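Local coordinates for protein Z5138 gene product (Escherichia coli, PDB 1XOU) that probably acts as a type III secretion chaperone of the LEE system, binding the secreted proteins EspA and EspB, at residues B[39-44]-B[53-58]. The protein carries 1 engineered substitution. Numbering follows the deposited sequence.
Sequences NELSEK and EKLNKL
Leu41 reaches across to Lys54, Leu55 and Leu58 in a largely apolar helix-to-helix contact near the turn where helix 3-47 gives way to helix 49-64. Its CD1 does most of the touching, lying 3.9 Å from Lys54 CB and 4.4 Å from Leu58 CD1. CD2 turns to the lysine's aliphatic chain, 4.1 Å from Lys54 CE, and the two side chains cross at about a right angle. The paired segments form a helical hairpin in this almost wholly helical CesA-family chaperone, running roughly antiparallel at 139° with axes no closer than 9.7 Å. Between these two segments no hydrogen bond forms; the contact illustrates a join that rests on side-chain packing, with Leu41 CD1 also reaching the backbone N of Leu55. Leu55 answers from the second helix, its CD1 packing against Ser42 OG at 3.5 Å. The chain of another protein in the assembly also packs on Ser42, Leu55 and Leu58 through apolar side chains, so the hairpin helps build the interface between chains. Toward the turn, a bend at chi3 helps bring the end of Lys44 near that of Lys54, though their exact separation is doubtful.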
loop_
_atom_site.group_PDB
_atom_site.type_symbol
_atom_site.label_atom_id
_atom_site.label_comp_id
_atom_site.label_asym_id
_atom_site.label_seq_id
_atom_site.Cartn_x
_atom_site.Cartn_y
_atom_site.Cartn_z
ATOM N N ASN B 39 -12.163 10.471 14.389
ATOM C CA ASN B 39 -12.206 11.423 15.487
ATOM C C ASN B 39 -13.650 11.852 15.721
ATOM O O ASN B 39 -14.056 12.097 16.859
ATOM C CB ASN B 39 -11.357 12.648 15.187
ATOM C CG ASN B 39 -9.903 12.303 14.970
ATOM O OD1 ASN B 39 -9.269 11.631 15.803
ATOM N ND2 ASN B 39 -9.356 12.756 13.843
ATOM N N GLU B 40 -14.425 11.949 14.646
ATOM C CA GLU B 40 -15.817 12.328 14.778
ATOM C C GLU B 40 -16.519 11.225 15.549
ATOM O O GLU B 40 -17.349 11.498 16.417
ATOM C CB GLU B 40 -16.458 12.513 13.404
ATOM C CG GLU B 40 -15.887 13.702 12.632
ATOM C CD GLU B 40 -16.298 13.724 11.159
ATOM O OE1 GLU B 40 -16.893 12.729 10.680
ATOM O OE2 GLU B 40 -16.010 14.740 10.483
ATOM N N LEU B 41 -16.177 9.975 15.252
ATOM C CA LEU B 41 -16.794 8.858 15.956
ATOM C C LEU B 41 -16.525 8.985 17.456
ATOM O O LEU B 41 -17.327 8.547 18.270
ATOM C CB LEU B 41 -16.245 7.523 15.462
ATOM C CG LEU B 41 -17.304 6.426 15.299
ATOM C CD1 LEU B 41 -16.635 5.058 15.337
ATOM C CD2 LEU B 41 -18.336 6.539 16.398
ATOM N N SER B 42 -15.389 9.574 17.818
ATOM C CA SER B 42 -15.052 9.768 19.226
ATOM C C SER B 42 -16.052 10.732 19.838
ATOM O O SER B 42 -16.745 10.399 20.796
ATOM C CB SER B 42 -13.649 10.356 19.373
ATOM O OG SER B 42 -12.670 9.391 19.073
ATOM N N GLU B 43 -16.114 11.936 19.280
ATOM C CA GLU B 43 -17.034 12.953 19.762
ATOM C C GLU B 43 -18.415 12.364 19.978
ATOM O O GLU B 43 -19.019 12.585 21.019
ATOM C CB GLU B 43 -17.117 14.106 18.767
ATOM C CG GLU B 43 -15.799 14.826 18.578
ATOM C CD GLU B 43 -15.240 15.361 19.887
ATOM O OE1 GLU B 43 -15.861 16.274 20.480
ATOM O OE2 GLU B 43 -14.181 14.863 20.326
ATOM N N LYS B 44 -18.910 11.600 19.009
ATOM C CA LYS B 44 -20.235 11.013 19.142
ATOM C C LYS B 44 -20.263 9.956 20.241
ATOM O O LYS B 44 -21.305 9.710 20.844
ATOM C CB LYS B 44 -20.706 10.408 17.806
ATOM C CG LYS B 44 -22.225 10.131 17.761
ATOM C CD LYS B 44 -22.741 9.699 16.378
ATOM C CE LYS B 44 -22.420 8.232 16.059
ATOM N NZ LYS B 44 -22.911 7.754 14.721
ATOM N N GLU B 53 -19.121 1.615 21.292
ATOM C CA GLU B 53 -18.922 0.208 20.978
ATOM C C GLU B 53 -18.254 0.044 19.607
ATOM O O GLU B 53 -17.453 -0.871 19.402
ATOM C CB GLU B 53 -20.263 -0.518 21.002
ATOM C CG GLU B 53 -20.166 -2.013 20.752
ATOM C CD GLU B 53 -19.405 -2.753 21.852
ATOM O OE1 GLU B 53 -19.232 -3.994 21.724
ATOM O OE2 GLU B 53 -18.984 -2.094 22.837
ATOM N N LYS B 54 -18.592 0.927 18.668
ATOM C CA LYS B 54 -18.004 0.896 17.335
ATOM C C LYS B 54 -16.526 1.226 17.462
ATOM O O LYS B 54 -15.668 0.478 17.003
ATOM C CB LYS B 54 -18.690 1.917 16.408
ATOM C CG LYS B 54 -20.017 1.429 15.806
ATOM C CD LYS B 54 -20.639 2.430 14.811
ATOM C CE LYS B 54 -21.112 3.714 15.510
ATOM N NZ LYS B 54 -21.782 4.731 14.614
ATOM N N LEU B 55 -16.237 2.350 18.100
ATOM C CA LEU B 55 -14.866 2.788 18.297
ATOM C C LEU B 55 -13.991 1.691 18.901
ATOM O O LEU B 55 -12.932 1.373 18.357
ATOM C CB LEU B 55 -14.829 4.016 19.210
ATOM C CG LEU B 55 -13.963 5.191 18.744
ATOM C CD1 LEU B 55 -13.835 6.209 19.874
ATOM C CD2 LEU B 55 -12.594 4.689 18.313
ATOM N N ASN B 56 -14.431 1.111 20.016
ATOM C CA ASN B 56 -13.661 0.063 20.683
ATOM C C ASN B 56 -13.418 -1.137 19.783
ATOM O O ASN B 56 -12.357 -1.760 19.835
ATOM C CB ASN B 56 -14.356 -0.397 21.963
ATOM C CG ASN B 56 -14.646 0.743 22.915
ATOM O OD1 ASN B 56 -13.870 1.690 23.030
ATOM N ND2 ASN B 56 -15.769 0.649 23.616
ATOM N N LYS B 57 -14.413 -1.472 18.970
ATOM C CA LYS B 57 -14.275 -2.583 18.034
ATOM C C LYS B 57 -13.183 -2.208 17.031
ATOM O O LYS B 57 -12.340 -3.034 16.678
ATOM C CB LYS B 57 -15.610 -2.860 17.312
ATOM C CG LYS B 57 -16.542 -3.774 18.098
ATOM C CD LYS B 57 -15.772 -5.041 18.484
ATOM C CE LYS B 57 -16.403 -5.798 19.655
ATOM N NZ LYS B 57 -15.433 -6.797 20.241
ATOM N N LEU B 58 -13.206 -0.952 16.589
ATOM C CA LEU B 58 -12.216 -0.440 15.647
ATOM C C LEU B 58 -10.829 -0.491 16.263
ATOM O O LEU B 58 -9.875 -0.984 15.654
ATOM C CB LEU B 58 -12.529 1.004 15.277
ATOM C CG LEU B 58 -13.101 1.226 13.878
ATOM C CD1 LEU B 58 -13.364 2.709 13.680
ATOM C CD2 LEU B 58 -12.125 0.712 12.838
#